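Local coordinates for transketolase (Campylobacter jejuni, PDB 3L84), which belongs to the transketolase family, whose members bind thiamine diphosphate, and is built from a cofactor-binding, a pyrimidine-binding and a C-terminal domain, at residues Ala10-Leu13 with Arg14-Ala18; His67-Ala70 with Leu71-Phe75; Lys336-Thr340 with Arg341-Gly345. All blocks are in the same frame, centred on the assembly; numbering follows the deposited sequence.

Contact 1: Ala10-Leu13 with Arg14-Ala18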
ATOM      1  N   ALA A  10      21.126  16.264 -28.057  1.00  8.13           N
ATOM      2  CA  ALA A  10      20.912  14.976 -27.370  1.00  7.45           C
ATOM      3  C   ALA A  10      22.195  14.500 -26.738  1.00  8.17           C
ATOM      4  O   ALA A  10      22.207  14.032 -25.584  1.00  8.62           O
ATOM      5  CB  ALA A  10      20.345  13.937 -28.331  1.00  8.39           C
ATOM      6  N   ASN A  11      23.306  14.608 -27.456  1.00  8.87           N
ATOM      7  CA  ASN A  11      24.558  14.168 -26.891  1.00  8.62           C
ATOM      8  C   ASN A  11      25.034  15.051 -25.735  1.00  8.28           C
ATOM      9  O   ASN A  11      25.646  14.555 -24.795  1.00  8.99           O
ATOM     10  CB  ASN A  11      25.609  14.017 -28.003  1.00  8.92           C
ATOM     11  CG  ASN A  11      25.342  12.794 -28.865  1.00 10.63           C
ATOM     12  OD1 ASN A  11      24.708  11.838 -28.412  1.00 12.06           O
ATOM     13  ND2 ASN A  11      25.801  12.815 -30.109  1.00 11.96           N
ATOM     14  N   THR A  12      24.704  16.339 -25.780  1.00  8.44           N
ATOM     15  CA  THR A  12      24.986  17.241 -24.659  1.00  8.39           C
ATOM     16  C   THR A  12      24.269  16.716 -23.427  1.00  8.93           C
ATOM     17  O   THR A  12      24.859  16.613 -22.347  1.00  8.69           O
ATOM     18  CB  THR A  12      24.577  18.684 -24.973  1.00  8.52           C
ATOM     19  OG1 THR A  12      25.332  19.142 -26.118  1.00  8.80           O
ATOM     20  CG2 THR A  12      24.871  19.613 -23.785  1.00 10.09           C
ATOM     21  N   LEU A  13      22.987  16.395 -23.569  1.00  8.70           N
ATOM     22  CA  LEU A  13      22.239  15.813 -22.448  1.00  8.93           C
ATOM     23  C   LEU A  13      22.845  14.494 -21.990  1.00  9.16           C
ATOM     24  O   LEU A  13      22.920  14.244 -20.779  1.00  9.41           O
ATOM     25  CB  LEU A  13      20.769  15.611 -22.819  1.00  9.50           C
ATOM     26  CG  LEU A  13      19.880  16.841 -23.005  1.00  9.03           C
ATOM     27  CD1 LEU A  13      18.612  16.456 -23.795  1.00 11.59           C
ATOM     28  CD2 LEU A  13      19.530  17.512 -21.672  1.00 11.65           C
ATOM     29  N   ARG A  14      23.227  13.616 -22.928  1.00  9.33           N
ATOM     30  CA  ARG A  14      23.829  12.336 -22.557  1.00  9.29           C
ATOM     31  C   ARG A  14      25.066  12.528 -21.719  1.00  9.35           C
ATOM     32  O   ARG A  14      25.236  11.870 -20.680  1.00  9.05           O
ATOM     33  CB  ARG A  14      24.252  11.535 -23.790  1.00  8.58           C
ATOM     34  CG  ARG A  14      23.130  10.958 -24.635  1.00  9.60           C
ATOM     35  CD  ARG A  14      23.692   9.987 -25.672  1.00 10.80           C
ATOM     36  NE  ARG A  14      22.581   9.217 -26.166  1.00 11.59           N
ATOM     37  CZ  ARG A  14      21.739   9.574 -27.114  1.00 10.66           C
ATOM     38  NH1 ARG A  14      21.941  10.603 -27.907  1.00 10.92           N
ATOM     39  NH2 ARG A  14      20.651   8.831 -27.281  1.00 12.05           N
ATOM     40  N   PHE A  15      25.942  13.436 -22.131  1.00  8.86           N
ATOM     41  CA  PHE A  15      27.255  13.524 -21.442  1.00  9.41           C
ATOM     42  C   PHE A  15      27.209  14.340 -20.160  1.00  9.35           C
ATOM     43  O   PHE A  15      27.930  14.019 -19.216  1.00  9.76           O
ATOM     44  CB  PHE A  15      28.366  13.944 -22.397  1.00  9.60           C
ATOM     45  CG  PHE A  15      28.522  12.982 -23.558  1.00  9.64           C
ATOM     46  CD1 PHE A  15      28.628  11.607 -23.314  1.00 13.34           C
ATOM     47  CD2 PHE A  15      28.570  13.431 -24.866  1.00 11.63           C
ATOM     48  CE1 PHE A  15      28.752  10.700 -24.359  1.00 14.15           C
ATOM     49  CE2 PHE A  15      28.693  12.521 -25.916  1.00 13.53           C
ATOM     50  CZ  PHE A  15      28.772  11.175 -25.655  1.00 13.33           C
ATOM     51  N   LEU A  16      26.296  15.307 -20.048  1.00  9.44           N
ATOM     52  CA  LEU A  16      26.054  15.914 -18.736  1.00  9.64           C
ATOM     53  C   LEU A  16      25.559  14.864 -17.763  1.00  9.76           C
ATOM     54  O   LEU A  16      26.047  14.757 -16.640  1.00  9.88           O
ATOM     55  CB  LEU A  16      25.047  17.082 -18.823  1.00  9.78           C
ATOM     56  CG  LEU A  16      25.529  18.391 -19.443  1.00 10.32           C
ATOM     57  CD1 LEU A  16      24.428  19.414 -19.375  1.00 12.30           C
ATOM     58  CD2 LEU A  16      26.794  18.938 -18.724  1.00 14.14           C
ATOM     59  N   SER A  17      24.631  14.036 -18.194  1.00  9.01           N
ATOM     60  CA  SER A  17      24.052  13.002 -17.326  1.00  9.37           C
ATOM     61  C   SER A  17      25.101  11.987 -16.930  1.00  9.65           C
ATOM     62  O   SER A  17      25.236  11.630 -15.747  1.00  9.23           O
ATOM     63  CB  SER A  17      22.907  12.272 -18.038  1.00 10.36           C
ATOM     64  OG  SER A  17      21.823  13.151 -18.351  1.00 10.96           O
ATOM     65  N   ALA A  18      25.870  11.500 -17.888  1.00  8.99           N
ATOM     66  CA  ALA A  18      26.902  10.521 -17.613  1.00  8.97           C
ATOM     67  C   ALA A  18      27.981  11.067 -16.692  1.00  9.01           C
ATOM     68  O   ALA A  18      28.424  10.385 -15.772  1.00  9.51           O
ATOM     69  CB  ALA A  18      27.526  10.034 -18.943  1.00 10.33           C
TER
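The R14 side chain lies back over A10 and N11, one turn earlier on helix 3-24, a helix of the thiamine diphosphate-binding domain. With CG beside its own backbone N (chi1 -71°) and the chain extended as far as NE, its aliphatic part runs toward the start of the helix and passes A10 O, 3.3 Å from R14 CG. The N11 side chain crosses it obliquely, amide and guanidinium planes 63° apart. N11 OD1 takes a hydrogen bond from R14 NH1 at 3.1 Å, near the guanidinium edge but somewhat out of both planes. A10 CB approaches R14 NH1 obliquely, at 3.7 Å. The rest of this buried guanidinium is held by D37 through a salt bridge and by the carbonyl oxygens of L33 and K244, so several acceptors fix its rotation. F15 packs one position on: F15 CE2 sits 4.0 Å from N11 CB, while its ring meets F274 edge to face and rests on helix 262-272. L13 and L16 instead turn to helix 69-79, where L71, L78 and S74 receive them. Beyond the ordinary i to i+4 bonds, S17 folds its hydroxyl back along the helix. L13 O thus accepts twice, from S17 N at 3.1 Å and from S17 OG at 2.9 Å, the two donors arriving from opposite faces of the carbonyl plane.

Contact 2: His67-Ala70 with Leu71-Phe75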
ATOM      1  N   HIS A  67      14.530   7.943 -11.040  1.00  9.28           N
ATOM      2  CA  HIS A  67      15.915   7.509 -11.196  1.00 10.00           C
ATOM      3  C   HIS A  67      16.626   8.221 -12.324  1.00  9.78           C
ATOM      4  O   HIS A  67      17.846   8.311 -12.260  1.00  9.94           O
ATOM      5  CB  HIS A  67      16.038   5.990 -11.334  1.00 11.01           C
ATOM      6  CG  HIS A  67      15.251   5.429 -12.456  1.00 11.47           C
ATOM      7  ND1 HIS A  67      15.732   5.302 -13.739  1.00 18.64           N
ATOM      8  CD2 HIS A  67      13.968   5.016 -12.489  1.00 10.85           C
ATOM      9  CE1 HIS A  67      14.782   4.778 -14.504  1.00 15.37           C
ATOM     10  NE2 HIS A  67      13.691   4.627 -13.771  1.00 14.59           N
ATOM     11  N   ALA A  68      15.903   8.715 -13.332  1.00  9.28           N
ATOM     12  CA  ALA A  68      16.488   9.443 -14.447  1.00  8.83           C
ATOM     13  C   ALA A  68      16.704  10.940 -14.162  1.00  7.84           C
ATOM     14  O   ALA A  68      16.811  11.763 -15.090  1.00  9.27           O
ATOM     15  CB  ALA A  68      15.631   9.205 -15.720  1.00 10.36           C
ATOM     16  N   SER A  69      16.793  11.271 -12.884  1.00  7.44           N
ATOM     17  CA  SER A  69      17.011  12.624 -12.408  1.00  7.14           C
ATOM     18  C   SER A  69      18.156  13.356 -13.093  1.00  7.62           C
ATOM     19  O   SER A  69      18.035  14.546 -13.324  1.00  7.30           O
ATOM     20  CB  SER A  69      17.238  12.578 -10.903  1.00  7.75           C
ATOM     21  OG  SER A  69      18.330  11.740 -10.616  1.00  8.96           O
ATOM     22  N   ALA A  70      19.264  12.680 -13.413  1.00  6.92           N
ATOM     23  CA  ALA A  70      20.366  13.409 -14.011  1.00  7.06           C
ATOM     24  C   ALA A  70      19.962  14.052 -15.338  1.00  7.38           C
ATOM     25  O   ALA A  70      20.406  15.136 -15.700  1.00  7.62           O
ATOM     26  CB  ALA A  70      21.578  12.477 -14.219  1.00  7.94           C
ATOM     27  N   LEU A  71      19.117  13.370 -16.087  1.00  7.33           N
ATOM     28  CA  LEU A  71      18.652  13.912 -17.365  1.00  6.90           C
ATOM     29  C   LEU A  71      17.748  15.125 -17.147  1.00  7.36           C
ATOM     30  O   LEU A  71      17.859  16.139 -17.843  1.00  7.44           O
ATOM     31  CB  LEU A  71      17.894  12.851 -18.170  1.00  7.24           C
ATOM     32  CG  LEU A  71      17.389  13.278 -19.544  1.00  8.04           C
ATOM     33  CD1 LEU A  71      18.554  13.585 -20.482  1.00  8.19           C
ATOM     34  CD2 LEU A  71      16.443  12.209 -20.196  1.00  9.05           C
ATOM     35  N   LEU A  72      16.822  15.022 -16.183  1.00  6.65           N
ATOM     36  CA  LEU A  72      15.974  16.157 -15.838  1.00  7.05           C
ATOM     37  C   LEU A  72      16.806  17.354 -15.414  1.00  6.94           C
ATOM     38  O   LEU A  72      16.599  18.463 -15.900  1.00  6.98           O
ATOM     39  CB  LEU A  72      14.974  15.795 -14.748  1.00  7.20           C
ATOM     40  CG  LEU A  72      14.059  16.923 -14.242  1.00  7.86           C
ATOM     41  CD1 LEU A  72      13.239  17.534 -15.328  1.00 10.54           C
ATOM     42  CD2 LEU A  72      13.208  16.366 -13.113  1.00 10.00           C
ATOM     43  N   TYR A  73      17.766  17.138 -14.523  1.00  6.03           N
ATOM     44  CA  TYR A  73      18.596  18.246 -14.049  1.00  6.34           C
ATOM     45  C   TYR A  73      19.416  18.862 -15.188  1.00  6.96           C
ATOM     46  O   TYR A  73      19.554  20.080 -15.264  1.00  7.03           O
ATOM     47  CB  TYR A  73      19.541  17.742 -12.960  1.00  6.43           C
ATOM     48  CG  TYR A  73      18.877  17.229 -11.708  1.00  6.67           C
ATOM     49  CD1 TYR A  73      17.671  17.698 -11.290  1.00  7.52           C
ATOM     50  CD2 TYR A  73      19.490  16.262 -10.929  1.00  8.31           C
ATOM     51  CE1 TYR A  73      17.081  17.217 -10.116  1.00  8.56           C
ATOM     52  CE2 TYR A  73      18.939  15.795  -9.765  1.00  6.06           C
ATOM     53  CZ  TYR A  73      17.732  16.240  -9.367  1.00  6.82           C
ATOM     54  OH  TYR A  73      17.148  15.769  -8.196  1.00  7.51           O
ATOM     55  N   SER A  74      19.938  18.026 -16.071  1.00  6.43           N
ATOM     56  CA  SER A  74      20.668  18.540 -17.228  1.00  6.81           C
ATOM     57  C   SER A  74      19.787  19.471 -18.064  1.00  7.58           C
ATOM     58  O   SER A  74      20.210  20.581 -18.441  1.00  7.89           O
ATOM     59  CB  SER A  74      21.156  17.390 -18.076  1.00  7.29           C
ATOM     60  OG  SER A  74      22.127  16.568 -17.432  1.00  8.49           O
ATOM     61  N   PHE A  75      18.560  19.013 -18.335  1.00  6.80           N
ATOM     62  CA  PHE A  75      17.601  19.788 -19.113  1.00  7.27           C
ATOM     63  C   PHE A  75      17.209  21.092 -18.414  1.00  7.17           C
ATOM     64  O   PHE A  75      17.143  22.145 -19.048  1.00  7.34           O
ATOM     65  CB  PHE A  75      16.378  18.929 -19.400  1.00  7.43           C
ATOM     66  CG  PHE A  75      15.271  19.672 -20.088  1.00  7.59           C
ATOM     67  CD1 PHE A  75      15.444  20.147 -21.368  1.00  9.87           C
ATOM     68  CD2 PHE A  75      14.105  19.973 -19.425  1.00 10.56           C
ATOM     69  CE1 PHE A  75      14.434  20.878 -21.996  1.00 11.31           C
ATOM     70  CE2 PHE A  75      13.096  20.688 -20.067  1.00 10.98           C
ATOM     71  CZ  PHE A  75      13.274  21.121 -21.346  1.00 12.34           C
TER
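A70, S69 and L71 carry the contact, largely through their backbones and first side-chain carbons. The carbonyl of A70 is gripped twice by S74: S74 OG donates to A70 O at 2.8 Å and S74 N reaches the same oxygen at 3.0 Å, from opposite faces of its plane. The hydroxyl gets there because it stands beside its own backbone N (chi1 -65°), over the preceding turn. Close by, S74 touches S17 and M20, and A70 also touches M20, on helix 3-24. S69 O lies over one face of the Y73 ring, 3.2 Å from its plane and offset toward the rim; S69 CB comes within 3.8 Å of Y73 CE2. The same S69 O takes a nearly straight bond from Y73 N (172°). Here the chain enters helix 69-79 of the thiamine diphosphate-binding domain, with A68 as N-cap. A68 offers the first backbone carbonyl of the helix: L71 N donates to A68 O at 3.0 Å from well above the carbonyl plane, and the bond from L72 N is weak. L71 CB also lies 3.4 Å from A68 O, whereas the end of the leucine leads away to P32, L35 and L39 on helix 30-42 and to F63 of strand 60-63. The polar ends of S69 and Y73 turn to the loop beside them, S69 OG bonding G100 O and Y73 OH bonding P99 O.

Contact 3: Lys336-Thr340 with Arg341-Gly345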
ATOM      1  N   LYS A 336     -23.504  18.448  20.809  1.00 11.33           N
ATOM      2  CA  LYS A 336     -24.219  17.571  19.891  1.00 12.40           C
ATOM      3  C   LYS A 336     -23.476  16.255  19.794  1.00 11.64           C
ATOM      4  O   LYS A 336     -22.318  16.210  19.364  1.00 12.26           O
ATOM      5  CB  LYS A 336     -24.360  18.228  18.509  1.00 13.82           C
ATOM      6  CG  LYS A 336     -25.200  19.465  18.502  1.00 18.03           C
ATOM      7  CD  LYS A 336     -25.496  20.010  17.068  1.00 22.72           C
ATOM      8  CE  LYS A 336     -26.896  20.635  16.949  1.00 25.46           C
ATOM      9  NZ  LYS A 336     -27.046  21.975  17.632  1.00 27.41           N
ATOM     10  N   ASP A 337     -24.114  15.176  20.213  1.00 10.35           N
ATOM     11  CA  ASP A 337     -23.582  13.826  20.050  1.00 10.27           C
ATOM     12  C   ASP A 337     -23.656  13.440  18.561  1.00 10.66           C
ATOM     13  O   ASP A 337     -24.680  13.590  17.918  1.00 13.63           O
ATOM     14  CB  ASP A 337     -24.378  12.815  20.858  1.00  9.17           C
ATOM     15  CG  ASP A 337     -24.277  13.014  22.363  1.00 12.44           C
ATOM     16  OD1 ASP A 337     -23.488  13.840  22.895  1.00 11.44           O
ATOM     17  OD2 ASP A 337     -25.119  12.366  23.051  1.00 14.39           O
ATOM     18  N   LEU A 338     -22.552  12.945  18.006  1.00  8.63           N
ATOM     19  CA  LEU A 338     -22.495  12.608  16.580  1.00  9.50           C
ATOM     20  C   LEU A 338     -21.323  11.663  16.330  1.00  8.30           C
ATOM     21  O   LEU A 338     -20.374  11.592  17.107  1.00  9.33           O
ATOM     22  CB  LEU A 338     -22.320  13.862  15.711  1.00 10.56           C
ATOM     23  CG  LEU A 338     -21.304  14.900  16.180  1.00 13.36           C
ATOM     24  CD1 LEU A 338     -19.877  14.451  15.834  1.00 14.84           C
ATOM     25  CD2 LEU A 338     -21.642  16.290  15.601  1.00 15.68           C
ATOM     26  N   ALA A 339     -21.419  10.909  15.249  1.00  7.10           N
ATOM     27  CA  ALA A 339     -20.256  10.230  14.736  1.00  6.23           C
ATOM     28  C   ALA A 339     -19.355  11.271  14.070  1.00  6.44           C
ATOM     29  O   ALA A 339     -19.847  12.145  13.338  1.00  6.91           O
ATOM     30  CB  ALA A 339     -20.693   9.215  13.691  1.00  7.71           C
ATOM     31  N   THR A 340     -18.032  11.172  14.242  1.00  5.37           N
ATOM     32  CA  THR A 340     -17.177  12.206  13.653  1.00  6.21           C
ATOM     33  C   THR A 340     -17.101  12.064  12.127  1.00  5.99           C
ATOM     34  O   THR A 340     -16.765  13.032  11.469  1.00  6.63           O
ATOM     35  CB  THR A 340     -15.830  12.271  14.329  1.00  6.25           C
ATOM     36  OG1 THR A 340     -15.227  10.982  14.353  1.00  6.19           O
ATOM     37  CG2 THR A 340     -15.962  12.875  15.748  1.00  7.53           C
ATOM     38  N   ARG A 341     -17.494  10.951  11.512  1.00  5.83           N
ATOM     39  CA  ARG A 341     -17.638  10.961  10.053  1.00  6.01           C
ATOM     40  C   ARG A 341     -18.705  11.991   9.635  1.00  6.47           C
ATOM     41  O   ARG A 341     -18.593  12.596   8.565  1.00  7.19           O
ATOM     42  CB  ARG A 341     -17.974   9.583   9.470  1.00  5.54           C
ATOM     43  CG  ARG A 341     -19.287   8.971   9.881  1.00  5.69           C
ATOM     44  CD  ARG A 341     -19.514   7.694   9.129  1.00  6.98           C
ATOM     45  NE  ARG A 341     -20.664   6.937   9.632  1.00  9.11           N
ATOM     46  CZ  ARG A 341     -21.310   5.982   8.970  1.00  9.73           C
ATOM     47  NH1 ARG A 341     -21.060   5.713   7.701  1.00  8.59           N
ATOM     48  NH2 ARG A 341     -22.283   5.318   9.601  1.00 11.37           N
ATOM     49  N   ASP A 342     -19.758  12.144  10.430  1.00  6.16           N
ATOM     50  CA  ASP A 342     -20.865  13.035  10.138  1.00  6.75           C
ATOM     51  C   ASP A 342     -20.522  14.488  10.404  1.00  6.52           C
ATOM     52  O   ASP A 342     -20.818  15.350   9.564  1.00  7.88           O
ATOM     53  CB  ASP A 342     -22.110  12.619  10.933  1.00  7.38           C
ATOM     54  CG  ASP A 342     -22.682  11.305  10.490  1.00  9.18           C
ATOM     55  OD1 ASP A 342     -22.571  10.951   9.304  1.00 13.29           O
ATOM     56  OD2 ASP A 342     -23.305  10.609  11.323  1.00 15.06           O
ATOM     57  N   SER A 343     -19.894  14.817  11.540  1.00  5.87           N
ATOM     58  CA  SER A 343     -19.402  16.173  11.715  1.00  6.62           C
ATOM     59  C   SER A 343     -18.442  16.514  10.591  1.00  6.92           C
ATOM     60  O   SER A 343     -18.496  17.608  10.026  1.00  5.89           O
ATOM     61  CB  SER A 343     -18.743  16.381  13.077  1.00  6.17           C
ATOM     62  OG  SER A 343     -17.709  15.440  13.319  1.00  6.58           O
ATOM     63  N   ASN A 344     -17.567  15.585  10.238  1.00  6.00           N
ATOM     64  CA  ASN A 344     -16.580  15.885   9.199  1.00  5.71           C
ATOM     65  C   ASN A 344     -17.238  16.141   7.865  1.00  6.50           C
ATOM     66  O   ASN A 344     -16.815  17.068   7.149  1.00  6.66           O
ATOM     67  CB  ASN A 344     -15.521  14.791   9.143  1.00  6.30           C
ATOM     68  CG  ASN A 344     -14.380  15.166   8.235  1.00  6.63           C
ATOM     69  OD1 ASN A 344     -14.316  14.730   7.042  1.00 10.22           O
ATOM     70  ND2 ASN A 344     -13.524  15.992   8.726  1.00  5.13           N
ATOM     71  N   GLY A 345     -18.250  15.372   7.500  1.00  6.84           N
ATOM     72  CA  GLY A 345     -18.928  15.581   6.244  1.00  7.17           C
ATOM     73  C   GLY A 345     -19.566  16.958   6.187  1.00  7.19           C
ATOM     74  O   GLY A 345     -19.533  17.628   5.142  1.00  6.30           O
TER
HETATM   75  O   HOH W   1     -23.869  11.105  13.717  1.00 13.50           O
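The carboxylate of D342 meets A339 through one oxygen, D342 OD2 lying 3.8 Å from A339 CB, while OD1 forms a salt bridge with K370. This is the N-terminus of helix 340-354 in the pyrimidine-binding domain, with A339 as N-cap and D342 three residues on. A water joins them, accepting from A339 N at 2.9 Å and donating to D342 OD2, where a capping box would have a direct bond. The negative charge beside the first turn would be expected to suit the helix dipole. A339 O closes that turn by accepting twice: D342 N comes from above the carbonyl plane, S343 N lies in it at 3.2 Å. R341 leaves A339 after its CG passes 4.1 Å from A339 CB, and its NH1 reaches S368 O. The methylene of S343 packs against the fork of L338, S343 CB standing 3.6 Å from L338 CD1 and 3.8 Å from L338 CD2. T340 OG1 is hydrogen-bonded to S498 N, outside the helix. S343 OG, set between its backbone N and carbonyl carbon (chi1 55°), is also paired with N479 ND2. It donates to T340 O at 3.2 Å from the same face as N344 N, in a strongly bent approach with a C=O...OG angle of 102°.

Overall arrangement
Contacts 1 and 2 share the thiamine diphosphate-binding domain and touch each other: helices 3-24 and 69-79 pack with S17 OG 3.6 Å from S74 OG, and the centres of the two contacts lie about 10 Å apart. All residues that touch in both are buried. Contact 3 starts a helix in the pyrimidine-binding domain, partly exposed and on the opposite side of the chain's centre, about 57 Å from contact 1 and 47 Å from contact 2, centre to centre. Contact 1 lies within a helix and places a buried charge; contacts 2 and 3 are helix starts with alanine N-caps, one leading into hydrophobic packing, the other using water and a carboxylate. In each, a serine hydroxyl returns to a backbone carbonyl.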